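PDB 6QVM: multiheme cytochrome cf from Carboxydothermus ferrireducens DSM 11255, which probably reduces extracellular iron(III), passing electrons through its eleven hemes from the S-layer to insoluble substrates. Local coordinates for residues C497-G505 against G514-V522. Numbering follows the deposited sequence.
With HEC (heme c), chain M.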
ATOM      1  N   CYS A 497      19.320   7.509  -2.111  1.00 42.34           N
ATOM      2  CA  CYS A 497      19.845   8.737  -1.522  1.00 43.27           C
ATOM      3  C   CYS A 497      20.450   9.647  -2.582  1.00 47.30           C
ATOM      4  O   CYS A 497      20.230  10.863  -2.566  1.00 51.13           O
ATOM      5  CB  CYS A 497      20.891   8.404  -0.459  1.00 47.83           C
ATOM      6  SG  CYS A 497      20.421   7.057   0.652  1.00 44.87           S
ATOM      7  N   MET A 498      21.207   9.075  -3.521  1.00 44.68           N
ATOM      8  CA  MET A 498      21.953   9.891  -4.467  1.00 46.90           C
ATOM      9  C   MET A 498      21.056  10.562  -5.501  1.00 50.64           C
ATOM     10  O   MET A 498      21.513  11.482  -6.185  1.00 69.30           O
ATOM     11  CB  MET A 498      23.016   9.040  -5.164  1.00 52.45           C
ATOM     12  CG  MET A 498      24.030   8.410  -4.215  1.00 43.34           C
ATOM     13  SD  MET A 498      25.402   7.596  -5.055  1.00 59.04           S
ATOM     14  CE  MET A 498      24.518   6.602  -6.252  1.00 52.83           C
ATOM     15  N   GLU A 499      19.798  10.130  -5.632  1.00 49.54           N
ATOM     16  CA  GLU A 499      18.882  10.785  -6.562  1.00 52.58           C
ATOM     17  C   GLU A 499      18.607  12.230  -6.160  1.00 56.69           C
ATOM     18  O   GLU A 499      18.446  13.096  -7.029  1.00 65.02           O
ATOM     19  CB  GLU A 499      17.572  10.000  -6.650  1.00 61.51           C
ATOM     20  CG  GLU A 499      16.499  10.668  -7.501  1.00 66.90           C
ATOM     21  CD  GLU A 499      15.098  10.222  -7.135  1.00 77.32           C
ATOM     22  OE1 GLU A 499      14.136  10.701  -7.771  1.00 70.73           O
ATOM     23  OE2 GLU A 499      14.960   9.393  -6.210  1.00 73.34           O
ATOM     24  N   CYS A 500      18.556  12.511  -4.859  1.00 44.83           N
ATOM     25  CA  CYS A 500      18.327  13.858  -4.356  1.00 45.61           C
ATOM     26  C   CYS A 500      19.592  14.551  -3.877  1.00 56.05           C
ATOM     27  O   CYS A 500      19.708  15.766  -4.036  1.00 62.15           O
ATOM     28  CB  CYS A 500      17.318  13.839  -3.202  1.00 43.61           C
ATOM     29  SG  CYS A 500      15.645  13.265  -3.610  1.00 47.60           S
ATOM     30  N   HIS A 501      20.538  13.814  -3.302  1.00 48.04           N
ATOM     31  CA  HIS A 501      21.763  14.401  -2.762  1.00 47.79           C
ATOM     32  C   HIS A 501      22.877  14.426  -3.801  1.00 57.11           C
ATOM     33  O   HIS A 501      24.004  13.986  -3.569  1.00 57.04           O
ATOM     34  CB  HIS A 501      22.181  13.653  -1.506  1.00 36.66           C
ATOM     35  CG  HIS A 501      21.166  13.721  -0.410  1.00 44.46           C
ATOM     36  ND1 HIS A 501      21.253  14.621   0.629  1.00 44.10           N
ATOM     37  CD2 HIS A 501      20.021  13.026  -0.213  1.00 46.77           C
ATOM     38  CE1 HIS A 501      20.214  14.465   1.431  1.00 49.06           C
ATOM     39  NE2 HIS A 501      19.453  13.502   0.943  1.00 51.34           N
ATOM     40  N   THR A 502      22.544  14.938  -4.979  1.00 50.05           N
ATOM     41  CA  THR A 502      23.490  15.151  -6.057  1.00 59.25           C
ATOM     42  C   THR A 502      23.616  16.643  -6.338  1.00 68.64           C
ATOM     43  O   THR A 502      22.654  17.403  -6.191  1.00 70.70           O
ATOM     44  CB  THR A 502      23.056  14.404  -7.325  1.00 62.19           C
ATOM     45  OG1 THR A 502      24.015  14.623  -8.366  1.00 66.10           O
ATOM     46  CG2 THR A 502      21.684  14.879  -7.786  1.00 62.36           C
ATOM     47  N   GLY A 503      24.821  17.062  -6.715  1.00 74.42           N
ATOM     48  CA  GLY A 503      25.063  18.429  -7.131  1.00 68.20           C
ATOM     49  C   GLY A 503      24.900  18.552  -8.630  1.00 84.55           C
ATOM     50  O   GLY A 503      24.104  19.364  -9.113  1.00 83.78           O
ATOM     51  N   GLU A 504      25.668  17.744  -9.364  1.00115.10           N
ATOM     52  CA  GLU A 504      25.490  17.511 -10.794  1.00119.17           C
ATOM     53  C   GLU A 504      25.539  18.779 -11.640  1.00124.95           C
ATOM     54  O   GLU A 504      24.580  19.556 -11.675  1.00108.56           O
ATOM     55  CB  GLU A 504      24.175  16.774 -11.044  1.00130.61           C
ATOM     56  CG  GLU A 504      23.847  16.583 -12.521  1.00143.74           C
ATOM     57  CD  GLU A 504      24.695  15.523 -13.211  1.00140.13           C
ATOM     58  OE1 GLU A 504      25.786  15.179 -12.709  1.00122.20           O
ATOM     59  OE2 GLU A 504      24.259  15.034 -14.273  1.00134.69           O
ATOM     60  N   GLY A 505      26.643  18.974 -12.353  1.00137.72           N
ATOM     61  CA  GLY A 505      26.746  20.094 -13.265  1.00138.04           C
ATOM     62  C   GLY A 505      27.805  21.095 -12.854  1.00128.25           C
ATOM     63  O   GLY A 505      28.527  21.617 -13.708  1.00140.96           O
ATOM     64  N   GLY A 514      28.119  28.106  -5.098  1.00 71.07           N
ATOM     65  CA  GLY A 514      27.635  27.564  -6.353  1.00 80.41           C
ATOM     66  C   GLY A 514      27.622  26.050  -6.439  1.00 85.12           C
ATOM     67  O   GLY A 514      27.301  25.484  -7.490  1.00 74.75           O
ATOM     68  N   VAL A 515      27.982  25.380  -5.348  1.00 86.83           N
ATOM     69  CA  VAL A 515      27.948  23.923  -5.269  1.00 88.46           C
ATOM     70  C   VAL A 515      27.025  23.539  -4.117  1.00 89.24           C
ATOM     71  O   VAL A 515      27.246  23.949  -2.969  1.00 73.73           O
ATOM     72  CB  VAL A 515      29.356  23.320  -5.102  1.00 92.92           C
ATOM     73  CG1 VAL A 515      30.162  23.520  -6.373  1.00 92.36           C
ATOM     74  CG2 VAL A 515      30.096  23.940  -3.925  1.00 92.85           C
ATOM     75  N   HIS A 516      25.975  22.778  -4.424  1.00 79.72           N
ATOM     76  CA  HIS A 516      24.940  22.439  -3.452  1.00 88.44           C
ATOM     77  C   HIS A 516      24.808  20.926  -3.338  1.00 68.01           C
ATOM     78  O   HIS A 516      24.720  20.235  -4.357  1.00 60.81           O
ATOM     79  CB  HIS A 516      23.594  23.061  -3.838  1.00 90.59           C
ATOM     80  CG  HIS A 516      23.584  24.557  -3.790  1.00105.59           C
ATOM     81  ND1 HIS A 516      23.969  25.338  -4.856  1.00 99.63           N
ATOM     82  CD2 HIS A 516      23.236  25.415  -2.800  1.00105.11           C
ATOM     83  CE1 HIS A 516      23.857  26.613  -4.529  1.00108.84           C
ATOM     84  NE2 HIS A 516      23.414  26.687  -3.286  1.00117.96           N
ATOM     85  N   HIS A 517      24.779  20.426  -2.087  1.00 71.60           N
ATOM     86  CA  HIS A 517      24.644  19.019  -1.712  1.00 68.16           C
ATOM     87  C   HIS A 517      25.331  18.101  -2.716  1.00 69.94           C
ATOM     88  O   HIS A 517      24.659  17.445  -3.526  1.00 68.44           O
ATOM     89  CB  HIS A 517      23.167  18.636  -1.560  1.00 73.82           C
ATOM     90  CG  HIS A 517      22.238  19.447  -2.407  1.00 72.78           C
ATOM     91  ND1 HIS A 517      22.010  19.175  -3.738  1.00 70.66           N
ATOM     92  CD2 HIS A 517      21.483  20.533  -2.113  1.00 66.37           C
ATOM     93  CE1 HIS A 517      21.151  20.052  -4.226  1.00 76.96           C
ATOM     94  NE2 HIS A 517      20.816  20.888  -3.260  1.00 78.07           N
ATOM     95  N   PRO A 518      26.659  18.039  -2.707  1.00 62.58           N
ATOM     96  CA  PRO A 518      27.360  17.237  -3.710  1.00 60.84           C
ATOM     97  C   PRO A 518      27.765  15.873  -3.177  1.00 57.68           C
ATOM     98  O   PRO A 518      28.834  15.363  -3.526  1.00 62.38           O
ATOM     99  CB  PRO A 518      28.587  18.099  -4.014  1.00 46.44           C
ATOM    100  CG  PRO A 518      28.912  18.710  -2.666  1.00 50.80           C
ATOM    101  CD  PRO A 518      27.601  18.841  -1.905  1.00 53.78           C
ATOM    102  N   GLN A 519      26.935  15.293  -2.306  1.00 59.35           N
ATOM    103  CA  GLN A 519      27.330  14.075  -1.605  1.00 62.96           C
ATOM    104  C   GLN A 519      27.578  12.920  -2.567  1.00 56.75           C
ATOM    105  O   GLN A 519      28.524  12.146  -2.379  1.00 51.23           O
ATOM    106  CB  GLN A 519      26.272  13.696  -0.570  1.00 53.90           C
ATOM    107  CG  GLN A 519      26.329  14.529   0.701  1.00 47.99           C
ATOM    108  CD  GLN A 519      25.547  15.821   0.594  1.00 60.19           C
ATOM    109  OE1 GLN A 519      24.680  15.962  -0.267  1.00 60.66           O
ATOM    110  NE2 GLN A 519      25.848  16.773   1.473  1.00 51.50           N
ATOM    111  N   LYS A 520      26.739  12.776  -3.596  1.00 44.18           N
ATOM    112  CA  LYS A 520      26.964  11.738  -4.600  1.00 47.35           C
ATOM    113  C   LYS A 520      28.357  11.856  -5.205  1.00 50.99           C
ATOM    114  O   LYS A 520      29.105  10.875  -5.278  1.00 50.56           O
ATOM    115  CB  LYS A 520      25.899  11.818  -5.696  1.00 54.07           C
ATOM    116  CG  LYS A 520      26.179  10.917  -6.899  1.00 50.72           C
ATOM    117  CD  LYS A 520      25.082  11.009  -7.944  1.00 42.61           C
ATOM    118  CE  LYS A 520      25.327  10.028  -9.079  1.00 54.69           C
ATOM    119  NZ  LYS A 520      24.193  10.003 -10.044  1.00 60.36           N
ATOM    120  N   GLU A 521      28.732  13.066  -5.622  1.00 64.93           N
ATOM    121  CA  GLU A 521      29.997  13.252  -6.323  1.00 60.63           C
ATOM    122  C   GLU A 521      31.190  13.089  -5.388  1.00 57.19           C
ATOM    123  O   GLU A 521      32.213  12.513  -5.778  1.00 54.33           O
ATOM    124  CB  GLU A 521      30.022  14.619  -6.998  1.00 65.79           C
ATOM    125  CG  GLU A 521      29.056  14.761  -8.178  1.00 66.37           C
ATOM    126  CD  GLU A 521      27.609  14.949  -7.750  1.00 71.12           C
ATOM    127  OE1 GLU A 521      26.709  14.804  -8.603  1.00 74.38           O
ATOM    128  OE2 GLU A 521      27.372  15.247  -6.561  1.00 68.08           O
ATOM    129  N   VAL A 522      31.094  13.605  -4.161  1.00 48.25           N
ATOM    130  CA  VAL A 522      32.177  13.420  -3.197  1.00 48.10           C
ATOM    131  C   VAL A 522      32.323  11.946  -2.846  1.00 52.56           C
ATOM    132  O   VAL A 522      33.425  11.385  -2.872  1.00 52.93           O
ATOM    133  CB  VAL A 522      31.928  14.269  -1.939  1.00 52.43           C
ATOM    134  CG1 VAL A 522      32.926  13.903  -0.836  1.00 39.35           C
ATOM    135  CG2 VAL A 522      32.004  15.740  -2.268  1.00 52.14           C
TER
HETATM  136 FE   HEC M 709      18.036  13.249   2.313  1.00 35.36          FE
HETATM  137  CHA HEC M 709      18.132  15.945   4.425  1.00 32.78           C
HETATM  138  CHB HEC M 709      20.574  11.763   4.091  1.00 35.14           C
HETATM  139  CHC HEC M 709      17.470  10.317   0.639  1.00 33.42           C
HETATM  140  CHD HEC M 709      16.176  14.985   0.033  1.00 33.42           C
HETATM  141  NA  HEC M 709      19.169  13.766   3.915  1.00 28.15           N
HETATM  142  C1A HEC M 709      19.013  14.910   4.675  1.00 34.07           C
HETATM  143  C2A HEC M 709      19.942  14.828   5.783  1.00 32.13           C
HETATM  144  C3A HEC M 709      20.612  13.678   5.690  1.00 31.67           C
HETATM  145  C4A HEC M 709      20.145  12.994   4.511  1.00 34.49           C
HETATM  146  CMA HEC M 709      21.700  13.184   6.659  1.00 39.49           C
HETATM  147  CAA HEC M 709      20.096  15.872   6.901  1.00 31.25           C
HETATM  148  CBA HEC M 709      19.156  15.346   7.989  1.00 34.70           C
HETATM  149  CGA HEC M 709      19.175  16.200   9.225  1.00 48.15           C
HETATM  150  O1A HEC M 709      20.189  16.914   9.458  1.00 57.90           O
HETATM  151  O2A HEC M 709      18.167  16.148   9.981  1.00 52.74           O
HETATM  152  NB  HEC M 709      18.887  11.378   2.338  1.00 32.73           N
HETATM  153  C1B HEC M 709      19.865  10.954   3.222  1.00 35.59           C
HETATM  154  C2B HEC M 709      20.014   9.520   3.070  1.00 36.77           C
HETATM  155  C3B HEC M 709      19.162   9.117   2.100  1.00 41.53           C
HETATM  156  C4B HEC M 709      18.433  10.283   1.629  1.00 36.90           C
HETATM  157  CMB HEC M 709      21.041   8.668   3.855  1.00 37.15           C
HETATM  158  CAB HEC M 709      18.952   7.678   1.564  1.00 38.40           C
HETATM  159  CBB HEC M 709      18.433   6.732   2.672  1.00 34.58           C
HETATM  160  NC  HEC M 709      17.087  12.765   0.603  1.00 32.03           N
HETATM  161  C1C HEC M 709      16.869  11.470   0.151  1.00 35.48           C
HETATM  162  C2C HEC M 709      15.896  11.522  -0.930  1.00 34.29           C
HETATM  163  C3C HEC M 709      15.475  12.808  -1.047  1.00 33.17           C
HETATM  164  C4C HEC M 709      16.256  13.611  -0.111  1.00 34.31           C
HETATM  165  CMC HEC M 709      15.316  10.265  -1.626  1.00 29.04           C
HETATM  166  CAC HEC M 709      14.453  13.423  -2.053  1.00 40.70           C
HETATM  167  CBC HEC M 709      13.056  12.763  -2.011  1.00 36.66           C
HETATM  168  ND  HEC M 709      17.251  15.179   2.253  1.00 34.41           N
HETATM  169  C1D HEC M 709      16.541  15.685   1.168  1.00 33.89           C
HETATM  170  C2D HEC M 709      16.233  17.069   1.419  1.00 35.60           C
HETATM  171  C3D HEC M 709      16.841  17.381   2.805  1.00 39.46           C
HETATM  172  C4D HEC M 709      17.456  16.142   3.236  1.00 32.52           C
HETATM  173  CMD HEC M 709      15.456  17.981   0.448  1.00 34.21           C
HETATM  174  CAD HEC M 709      16.855  18.704   3.614  1.00 56.03           C
HETATM  175  CBD HEC M 709      15.564  19.515   3.486  1.00 82.83           C
HETATM  176  CGD HEC M 709      15.467  20.523   4.606  1.00 86.02           C
HETATM  177  O1D HEC M 709      16.524  20.982   5.119  1.00 89.52           O
HETATM  178  O2D HEC M 709      14.319  20.877   4.982  1.00 75.81           O
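Glu-521 reaches Thr-502 and Gly-503 because its chain leaves the backbone with CG anti to the carbonyl carbon (chi1 -69°) and then folds at chi2 (77°), while Thr-502 carries OG1 opposite its backbone N (chi1 -179°), beside its carbonyl carbon, where it meets the carboxylate. The acid grips the loop behind a heme-binding CXXCH motif through both oxygens. Thr-502 OG1 donates to the syn lone pair of Glu-521 OE1 at 2.7 Å, and Gly-503 N meets OE2 on its syn side at 3.1 Å, nearly straight but tilted from the carboxylate plane; Glu-504 N adds a weak bond to OE1. With an alanine here in place of Glu-521, the Thr-502 hydroxyl and the Gly-503 amide would probably lose their acceptor, leaving the loop freer to move. On the heme side, Lys-520 N, in the first turn of its helix, donates to His-501 O at 3.0 Å, tying down the carbonyl of the residue whose NE2 binds iron at 2.0 Å; His-414 supplies the other axial ligand, and Cys-497 and Cys-500 form the thioethers. The His-517 ring lies edge-on to Thr-502 O, with ND1 donating to it from above the carbonyl plane. Gln-519 places OE1 3.6 Å from His-501 CB, its amide steeply inclined to the imidazole, while NE2 bonds to Asp-653 O. Beyond, the Met-498 side chain crosses that of Lys-520 at about a right angle, with SD 3.9 Å from Lys-520 CG. The contact thus joins the loop following heme-bearing helix 493-500 to the start of helix 519-524, which packs through Val-522 against helix 641-652.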